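Local structure of 23S rRNA (guanine(2535)-N(1))-methyltransferase (Streptomyces viridochromogenes, 1O9G) at residues G51-C59 and V163-T174; L197-H207 and V240-P250. The protein methylates N1 of guanine-2535 in 23S ribosomal RNA with S-adenosylmethionine as methyl donor, giving resistance to the orthosomycin antibiotic avilamycin. The protein carries 3 engineered substitutions. All blocks are in the same frame, centred on the assembly; numbering follows the deposited sequence.

Overall arrangement
Both contacts are built on one mixed seven-stranded sheet, in the strand order 3-2-1-4-5-7-6 of class I methyltransferases. Interaction 1 pairs two of its central strands, 53-57 and 171-175, about 10 Å from the chain's centre. Interaction 2 lies further out, about 19 Å from that centre, where helix 190-203 meets the C-terminal helix 242-247; the centres of the two contacts are about 14 Å apart. Helix 190-203 follows strand 171-175 in the chain, and the two contacts touch: Leu200 and Leu204 rest against Trp56, Leu164 CD1 is 3.6 Å from Ala203 O, and Pro169 O is 3.2 Å from Pro205 CD. By analogy with the family, interaction 1 is probably the nearer to the cofactor site.

Interaction 1 (G51-C59 and V163-T174); sequences GPVTLWDPC and VLAGSAPDVVLT
Thr54 O takes two amides at once, Asp170 N at 2.9 Å and Val171 N at 3.3 Å, both in its carbonyl plane. Asp170 answers with its side chain: OD2 receives Thr54 N at 2.9 Å on its anti lone pair, and at 176° the bond is almost straight. A water links the same OD2 to Thr54 OG1. Beyond this irregular start the pairing is ordinary parallel sheet, Trp56 N to Val171 O and Leu173 N to Trp56 O. At the far end Thr174 OG1 donates to Asp57 OD1 over 2.7 Å from the syn side, tilted 33° out of the carboxylate plane. Cys59 N reaches that oxygen from the opposite face of the carboxylate, on the anti side, closing an Asx turn. Strands 53-57 and 171-175 are the first and fourth of a class I methyltransferase sheet, and in such enzymes the loops after their C-terminal ends commonly border the S-adenosylmethionine site.

The Trp56 indole, its CG anti to the backbone N (chi1 -180°), extends from the Val172 side of the sheet. Leu164 CD2 sits over one face, 3.7 Å from the centroid of the Trp56 six-membered ring in a CH-pi contact; Pro58 CB covers the other face. Val172 CG2 runs alongside at Trp56 CE3, 3.8 Å away, while Ser83 OG holds the indole NE1. On the opposite side of the sheet Leu55 CD1 packs 3.7 Å from Val171 CG1 and also meets Leu173 CB, beneath helices 33-45 and 64-72. In the second shell, Gln79 of the neighbouring strand 77-84 hydrogen-bonds Ser167 OG.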
loop_
_atom_site.group_PDB
_atom_site.type_symbol
_atom_site.label_atom_id
_atom_site.label_comp_id
_atom_site.label_asym_id
_atom_site.label_seq_id
_atom_site.Cartn_x
_atom_site.Cartn_y
_atom_site.Cartn_z
ATOM N N GLY A 51 14.089 -12.964 -1.687
ATOM C CA GLY A 51 13.215 -13.826 -0.890
ATOM C C GLY A 51 11.858 -13.164 -0.614
ATOM O O GLY A 51 11.658 -11.973 -0.910
ATOM N N PRO A 52 10.923 -13.912 -0.030
ATOM C CA PRO A 52 9.580 -13.372 0.239
ATOM C C PRO A 52 9.638 -12.088 1.065
ATOM O O PRO A 52 10.327 -12.075 2.103
ATOM C CB PRO A 52 8.906 -14.495 1.031
ATOM C CG PRO A 52 9.643 -15.721 0.636
ATOM C CD PRO A 52 11.067 -15.294 0.451
ATOM N N VAL A 53 8.875 -11.059 0.667
ATOM C CA VAL A 53 8.909 -9.752 1.320
ATOM C C VAL A 53 7.737 -9.550 2.290
ATOM O O VAL A 53 6.587 -9.935 2.016
ATOM C CB VAL A 53 8.907 -8.650 0.230
ATOM C CG1 VAL A 53 8.393 -7.306 0.682
ATOM C CG2 VAL A 53 10.293 -8.576 -0.446
ATOM N N THR A 54 8.024 -8.901 3.419
ATOM C CA THR A 54 7.015 -8.387 4.294
ATOM C C THR A 54 6.843 -6.910 3.979
ATOM O O THR A 54 7.809 -6.135 4.022
ATOM C CB THR A 54 7.432 -8.597 5.737
ATOM O OG1 THR A 54 7.460 -10.017 6.001
ATOM C CG2 THR A 54 6.438 -7.947 6.680
ATOM N N LEU A 55 5.624 -6.534 3.610
ATOM C CA LEU A 55 5.275 -5.170 3.207
ATOM C C LEU A 55 4.347 -4.526 4.233
ATOM O O LEU A 55 3.347 -5.124 4.614
ATOM C CB LEU A 55 4.579 -5.218 1.865
ATOM C CG LEU A 55 3.923 -3.956 1.287
ATOM C CD1 LEU A 55 4.910 -2.914 1.027
ATOM C CD2 LEU A 55 3.091 -4.248 0.052
ATOM N N TRP A 56 4.685 -3.293 4.640
ATOM C CA TRP A 56 3.933 -2.545 5.634
ATOM C C TRP A 56 3.494 -1.211 5.031
ATOM O O TRP A 56 4.312 -0.473 4.478
ATOM C CB TRP A 56 4.835 -2.289 6.826
ATOM C CG TRP A 56 4.285 -1.537 8.004
ATOM C CD1 TRP A 56 2.984 -1.323 8.351
ATOM C CD2 TRP A 56 5.082 -0.972 9.054
ATOM N NE1 TRP A 56 2.925 -0.649 9.546
ATOM C CE2 TRP A 56 4.190 -0.406 9.994
ATOM C CE3 TRP A 56 6.456 -0.830 9.261
ATOM C CZ2 TRP A 56 4.625 0.250 11.132
ATOM C CZ3 TRP A 56 6.895 -0.164 10.419
ATOM C CH2 TRP A 56 5.979 0.359 11.329
ATOM N N ASP A 57 2.208 -0.891 5.222
ATOM C CA ASP A 57 1.670 0.424 4.955
ATOM C C ASP A 57 1.191 1.005 6.283
ATOM O O ASP A 57 0.137 0.609 6.798
ATOM C CB ASP A 57 0.538 0.367 3.955
ATOM C CG ASP A 57 0.069 1.726 3.537
ATOM O OD1 ASP A 57 0.359 2.731 4.246
ATOM O OD2 ASP A 57 -0.588 1.874 2.484
ATOM N N PRO A 58 2.006 1.883 6.882
ATOM C CA PRO A 58 1.723 2.498 8.190
ATOM C C PRO A 58 0.827 3.736 8.149
ATOM O O PRO A 58 0.575 4.353 9.192
ATOM C CB PRO A 58 3.108 2.888 8.697
ATOM C CG PRO A 58 3.841 3.288 7.452
ATOM C CD PRO A 58 3.336 2.298 6.405
ATOM N N CYS A 59 0.372 4.113 6.959
ATOM C CA CYS A 59 -0.646 5.147 6.785
ATOM C C CYS A 59 -1.646 4.625 5.793
ATOM O O CYS A 59 -1.860 5.180 4.724
ATOM C CB CYS A 59 -0.089 6.472 6.304
ATOM S SG CYS A 59 1.357 7.059 7.166
ATOM N N VAL A 163 2.413 -3.088 16.360
ATOM C CA VAL A 163 1.956 -3.255 14.984
ATOM C C VAL A 163 2.738 -4.402 14.342
ATOM O O VAL A 163 2.174 -5.194 13.600
ATOM C CB VAL A 163 2.169 -1.952 14.160
ATOM C CG1 VAL A 163 1.824 -2.148 12.690
ATOM C CG2 VAL A 163 1.314 -0.836 14.719
ATOM N N LEU A 164 4.047 -4.460 14.566
ATOM C CA LEU A 164 4.877 -5.422 13.841
ATOM C C LEU A 164 4.757 -6.851 14.381
ATOM O O LEU A 164 4.927 -7.821 13.627
ATOM C CB LEU A 164 6.321 -4.935 13.805
ATOM C CG LEU A 164 6.500 -3.633 13.023
ATOM C CD1 LEU A 164 7.945 -3.326 12.982
ATOM C CD2 LEU A 164 5.933 -3.716 11.597
ATOM N N ALA A 165 4.453 -6.973 15.671
ATOM C CA ALA A 165 4.284 -8.262 16.348
ATOM C C ALA A 165 5.387 -9.264 15.969
ATOM O O ALA A 165 5.118 -10.411 15.635
ATOM C CB ALA A 165 2.906 -8.825 16.079
ATOM N N GLY A 166 6.630 -8.813 15.980
ATOM C CA GLY A 166 7.752 -9.684 15.698
ATOM C C GLY A 166 8.185 -9.766 14.250
ATOM O O GLY A 166 9.221 -10.347 13.975
ATOM N N SER A 167 7.392 -9.221 13.329
ATOM C CA SER A 167 7.794 -9.165 11.923
ATOM C C SER A 167 8.769 -8.017 11.677
ATOM O O SER A 167 8.727 -6.983 12.354
ATOM C CB SER A 167 6.587 -8.953 11.016
ATOM O OG SER A 167 5.674 -10.019 11.128
ATOM N N ALA A 168 9.637 -8.219 10.697
ATOM C CA ALA A 168 10.625 -7.230 10.268
ATOM C C ALA A 168 10.349 -6.825 8.814
ATOM O O ALA A 168 10.843 -7.467 7.876
ATOM C CB ALA A 168 12.032 -7.796 10.420
ATOM N N PRO A 169 9.535 -5.793 8.578
ATOM C CA PRO A 169 9.222 -5.414 7.194
ATOM C C PRO A 169 10.446 -5.091 6.341
ATOM O O PRO A 169 11.336 -4.395 6.796
ATOM C CB PRO A 169 8.335 -4.208 7.368
ATOM C CG PRO A 169 7.716 -4.414 8.668
ATOM C CD PRO A 169 8.770 -4.988 9.536
ATOM N N ASP A 170 10.442 -5.597 5.113
ATOM C CA ASP A 170 11.477 -5.269 4.144
ATOM C C ASP A 170 11.153 -4.021 3.335
ATOM O O ASP A 170 12.047 -3.388 2.829
ATOM C CB ASP A 170 11.685 -6.444 3.195
ATOM C CG ASP A 170 11.818 -7.762 3.931
ATOM O OD1 ASP A 170 12.879 -7.990 4.548
ATOM O OD2 ASP A 170 10.879 -8.578 4.016
ATOM N N VAL A 171 9.866 -3.733 3.157
ATOM C CA VAL A 171 9.401 -2.600 2.381
ATOM C C VAL A 171 8.280 -1.930 3.148
ATOM O O VAL A 171 7.359 -2.602 3.620
ATOM C CB VAL A 171 8.911 -3.017 0.969
ATOM C CG1 VAL A 171 8.390 -1.815 0.177
ATOM C CG2 VAL A 171 10.035 -3.724 0.185
ATOM N N VAL A 172 8.386 -0.617 3.268
ATOM C CA VAL A 172 7.275 0.245 3.636
ATOM C C VAL A 172 6.884 0.993 2.363
ATOM O O VAL A 172 7.730 1.508 1.650
ATOM C CB VAL A 172 7.684 1.234 4.706
ATOM C CG1 VAL A 172 6.621 2.367 4.829
ATOM C CG2 VAL A 172 7.920 0.525 6.008
ATOM N N LEU A 173 5.587 1.060 2.092
ATOM C CA LEU A 173 5.100 1.797 0.924
ATOM C C LEU A 173 3.812 2.462 1.360
ATOM O O LEU A 173 2.881 1.798 1.779
ATOM C CB LEU A 173 4.920 0.880 -0.281
ATOM C CG LEU A 173 4.702 1.512 -1.653
ATOM C CD1 LEU A 173 5.037 0.509 -2.760
ATOM C CD2 LEU A 173 3.299 2.027 -1.846
ATOM N N THR A 174 3.787 3.790 1.297
ATOM C CA THR A 174 2.626 4.523 1.724
ATOM C C THR A 174 2.420 5.816 0.940
ATOM O O THR A 174 3.355 6.447 0.501
ATOM C CB THR A 174 2.711 4.759 3.240
ATOM O OG1 THR A 174 1.435 5.144 3.742
ATOM C CG2 THR A 174 3.713 5.861 3.578
HETATM O O HOH W 1 10.112 -10.700 5.412
#

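Interaction 2 (L197-H207 and V240-P250)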
loop_
_atom_site.group_PDB
_atom_site.type_symbol
_atom_site.label_atom_id
_atom_site.label_comp_id
_atom_site.label_asym_id
_atom_site.label_seq_id
_atom_site.Cartn_x
_atom_site.Cartn_y
_atom_site.Cartn_z
ATOM N N LEU A 197 9.979 9.375 8.687
ATOM C CA LEU A 197 11.070 8.475 8.332
ATOM C C LEU A 197 11.888 8.018 9.528
ATOM O O LEU A 197 12.219 6.844 9.634
ATOM C CB LEU A 197 11.984 9.088 7.293
ATOM C CG LEU A 197 11.390 9.403 5.933
ATOM C CD1 LEU A 197 12.451 10.130 5.126
ATOM C CD2 LEU A 197 10.880 8.198 5.204
ATOM N N ARG A 198 12.184 8.921 10.459
ATOM C CA ARG A 198 12.953 8.545 11.637
ATOM C C ARG A 198 12.187 7.574 12.516
ATOM O O ARG A 198 12.759 6.637 13.043
ATOM C CB ARG A 198 13.350 9.765 12.454
ATOM C CG ARG A 198 14.440 10.616 11.817
ATOM C CD ARG A 198 15.049 11.606 12.774
ATOM N NE ARG A 198 13.991 12.191 13.589
ATOM C CZ ARG A 198 13.338 13.320 13.319
ATOM N NH1 ARG A 198 13.654 14.077 12.262
ATOM N NH2 ARG A 198 12.370 13.713 14.148
ATOM N N SER A 199 10.893 7.795 12.672
ATOM C CA SER A 199 10.083 6.889 13.464
ATOM C C SER A 199 10.100 5.482 12.871
ATOM O O SER A 199 10.358 4.506 13.560
ATOM C CB SER A 199 8.652 7.418 13.560
ATOM O OG SER A 199 7.893 6.642 14.445
ATOM N N LEU A 200 9.832 5.390 11.581
ATOM C CA LEU A 200 9.822 4.108 10.895
ATOM C C LEU A 200 11.176 3.419 10.999
ATOM O O LEU A 200 11.234 2.232 11.263
ATOM C CB LEU A 200 9.428 4.285 9.430
ATOM C CG LEU A 200 7.964 4.650 9.182
ATOM C CD1 LEU A 200 7.718 4.987 7.718
ATOM C CD2 LEU A 200 7.065 3.535 9.658
ATOM N N ALA A 201 12.259 4.146 10.749
ATOM C CA ALA A 201 13.575 3.523 10.687
ATOM C C ALA A 201 13.965 2.942 12.045
ATOM O O ALA A 201 14.717 1.977 12.106
ATOM C CB ALA A 201 14.618 4.517 10.185
ATOM N N SER A 202 13.445 3.515 13.128
ATOM C CA SER A 202 13.722 2.990 14.467
ATOM C C SER A 202 13.167 1.578 14.663
ATOM O O SER A 202 13.664 0.831 15.493
ATOM C CB SER A 202 13.183 3.926 15.558
ATOM O OG SER A 202 11.764 3.885 15.688
ATOM N N ALA A 203 12.145 1.232 13.898
ATOM C CA ALA A 203 11.451 -0.052 14.044
ATOM C C ALA A 203 11.811 -1.106 12.981
ATOM O O ALA A 203 11.433 -2.259 13.124
ATOM C CB ALA A 203 9.965 0.178 14.041
ATOM N N LEU A 204 12.518 -0.716 11.937
ATOM C CA LEU A 204 12.766 -1.572 10.764
ATOM C C LEU A 204 14.133 -2.210 10.762
ATOM O O LEU A 204 15.069 -1.679 11.359
ATOM C CB LEU A 204 12.644 -0.753 9.490
ATOM C CG LEU A 204 11.251 -0.251 9.185
ATOM C CD1 LEU A 204 11.309 0.810 8.082
ATOM C CD2 LEU A 204 10.362 -1.415 8.794
ATOM N N PRO A 205 14.286 -3.313 10.037
ATOM C CA PRO A 205 15.631 -3.832 9.805
ATOM C C PRO A 205 16.410 -2.856 8.910
ATOM O O PRO A 205 15.797 -2.068 8.175
ATOM C CB PRO A 205 15.383 -5.170 9.120
ATOM C CG PRO A 205 14.086 -5.009 8.426
ATOM C CD PRO A 205 13.275 -4.073 9.277
ATOM N N ALA A 206 17.741 -2.896 9.003
ATOM C CA ALA A 206 18.632 -1.923 8.387
ATOM C C ALA A 206 18.443 -1.842 6.879
ATOM O O ALA A 206 18.528 -0.771 6.275
ATOM C CB ALA A 206 20.054 -2.271 8.711
ATOM N N HIS A 207 18.165 -2.978 6.270
ATOM C CA HIS A 207 18.021 -3.044 4.804
ATOM C C HIS A 207 16.709 -2.536 4.247
ATOM O O HIS A 207 16.573 -2.425 3.036
ATOM C CB HIS A 207 18.200 -4.470 4.296
ATOM C CG HIS A 207 17.128 -5.405 4.770
ATOM N ND1 HIS A 207 16.004 -5.724 4.038
ATOM C CD2 HIS A 207 17.027 -6.086 5.932
ATOM C CE1 HIS A 207 15.251 -6.550 4.740
ATOM N NE2 HIS A 207 15.849 -6.779 5.894
ATOM N N VAL A 240 13.984 5.635 0.516
ATOM C CA VAL A 240 15.166 5.702 1.349
ATOM C C VAL A 240 15.394 4.365 2.050
ATOM O O VAL A 240 14.504 3.575 2.237
ATOM C CB VAL A 240 15.057 6.827 2.441
ATOM C CG1 VAL A 240 14.939 8.204 1.804
ATOM C CG2 VAL A 240 13.966 6.568 3.376
ATOM N N ARG A 241 16.630 4.136 2.448
ATOM C CA ARG A 241 16.974 2.965 3.196
ATOM C C ARG A 241 16.922 3.262 4.686
ATOM O O ARG A 241 17.430 4.286 5.112
ATOM C CB ARG A 241 18.382 2.529 2.825
ATOM C CG ARG A 241 18.852 1.335 3.618
ATOM C CD ARG A 241 19.837 0.440 2.924
ATOM N NE ARG A 241 19.389 0.003 1.615
ATOM C CZ ARG A 241 19.910 0.378 0.452
ATOM N NH1 ARG A 241 20.889 1.292 0.402
ATOM N NH2 ARG A 241 19.438 -0.161 -0.687
ATOM N N ALA A 242 16.408 2.327 5.461
ATOM C CA ALA A 242 16.260 2.505 6.913
ATOM C C ALA A 242 17.600 2.850 7.565
ATOM O O ALA A 242 17.677 3.818 8.311
ATOM C CB ALA A 242 15.654 1.280 7.542
ATOM N N ALA A 243 18.653 2.112 7.230
ATOM C CA ALA A 243 19.992 2.367 7.803
ATOM C C ALA A 243 20.444 3.783 7.529
ATOM O O ALA A 243 21.096 4.404 8.381
ATOM C CB ALA A 243 21.003 1.391 7.264
ATOM N N ASP A 244 20.149 4.297 6.342
ATOM C CA ASP A 244 20.538 5.660 5.979
ATOM C C ASP A 244 19.782 6.697 6.776
ATOM O O ASP A 244 20.347 7.729 7.147
ATOM C CB ASP A 244 20.341 5.930 4.480
ATOM C CG ASP A 244 21.257 5.102 3.590
ATOM O OD1 ASP A 244 22.328 4.635 4.044
ATOM O OD2 ASP A 244 21.012 4.913 2.389
ATOM N N VAL A 245 18.511 6.451 7.057
ATOM C CA VAL A 245 17.742 7.374 7.867
ATOM C C VAL A 245 18.392 7.489 9.256
ATOM O O VAL A 245 18.571 8.583 9.782
ATOM C CB VAL A 245 16.295 6.947 8.015
ATOM C CG1 VAL A 245 15.573 7.832 8.997
ATOM C CG2 VAL A 245 15.581 6.962 6.662
ATOM N N LEU A 246 18.773 6.364 9.846
ATOM C CA LEU A 246 19.396 6.375 11.177
ATOM C C LEU A 246 20.715 7.117 11.183
ATOM O O LEU A 246 21.042 7.793 12.149
ATOM C CB LEU A 246 19.607 4.959 11.710
ATOM C CG LEU A 246 18.308 4.239 12.085
ATOM C CD1 LEU A 246 18.636 2.908 12.743
ATOM C CD2 LEU A 246 17.456 5.101 13.009
ATOM N N GLU A 247 21.466 7.007 10.094
ATOM C CA GLU A 247 22.778 7.628 10.023
ATOM C C GLU A 247 22.678 9.145 9.955
ATOM O O GLU A 247 23.621 9.820 10.290
ATOM C CB GLU A 247 23.589 7.077 8.847
ATOM C CG GLU A 247 24.204 5.703 9.094
ATOM C CD GLU A 247 25.172 5.644 10.270
ATOM O OE1 GLU A 247 25.842 6.658 10.583
ATOM O OE2 GLU A 247 25.277 4.559 10.893
ATOM N N ALA A 248 21.538 9.676 9.520
ATOM C CA ALA A 248 21.350 11.129 9.420
ATOM C C ALA A 248 21.226 11.845 10.773
ATOM O O ALA A 248 21.412 13.059 10.858
ATOM C CB ALA A 248 20.160 11.441 8.547
ATOM N N GLY A 249 20.905 11.110 11.828
ATOM C CA GLY A 249 20.803 11.694 13.155
ATOM C C GLY A 249 19.499 12.428 13.430
ATOM O O GLY A 249 18.540 12.281 12.674
ATOM N N PRO A 250 19.448 13.213 14.509
ATOM C CA PRO A 250 18.197 13.844 14.966
ATOM C C PRO A 250 17.619 14.910 14.008
ATOM O O PRO A 250 16.813 15.807 14.403
ATOM C CB PRO A 250 18.588 14.479 16.320
ATOM C CG PRO A 250 20.085 14.492 16.363
ATOM C CD PRO A 250 20.587 13.517 15.395
ATOM O OXT PRO A 250 17.859 14.954 12.707
#
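Ala206 O accepts Ala243 N at 3.0 Å, with the donor in the carbonyl plane on a lone pair and an N-H...O angle of 146°. Ala243 lies in the first turn of helix 242-247, where amides have no acceptor one turn back, so the loop after helix 190-203 supplies one. The Ala242 backbone is bonded to Ala208, and Arg241, at the N-cap position, gives its carbonyl to Val245 N. Aliphatic atoms crowd round the same Ala206 O, Arg241 CG approaching to 3.4 Å. Arg241 NH2 is satisfied by Arg46 O; His207 O lies at the edge of this guanidinium, but at 4.0 Å from Arg241 NE it makes no bond.

Strand 235-241, which hands over to the helix here, is the antiparallel seventh strand that class I methyltransferases insert between the fifth and sixth. Helix 190-203 leads from strand 171-175 to strand 209-214, the antiparallel neighbour of the seventh, and its short segment crosses the C-terminal helix at -118°, 8.6 Å from axis to axis.

Small side chains let the helices meet there. Ala201 CB is 3.6 Å from Val245 CG1 and also touches Ala242 O and Leu246 CD2; that Ala242 O is already used by Leu246 N. Likewise, Leu197 O, bonded to Ala201 N, has Val245 CG1 resting on it. Further down helix 190-203, Ser202 OG donates to Ser199 O at 2.6 Å, while Ser199 OG pairs with Val154 O. Near the chain terminus, Arg198 NH1 and Pro250 OXT are 4.3 Å apart, beyond a salt bridge: OXT lies well out of the guanidinium plane and no N-H points at it, so the attraction is probably one of charge alone.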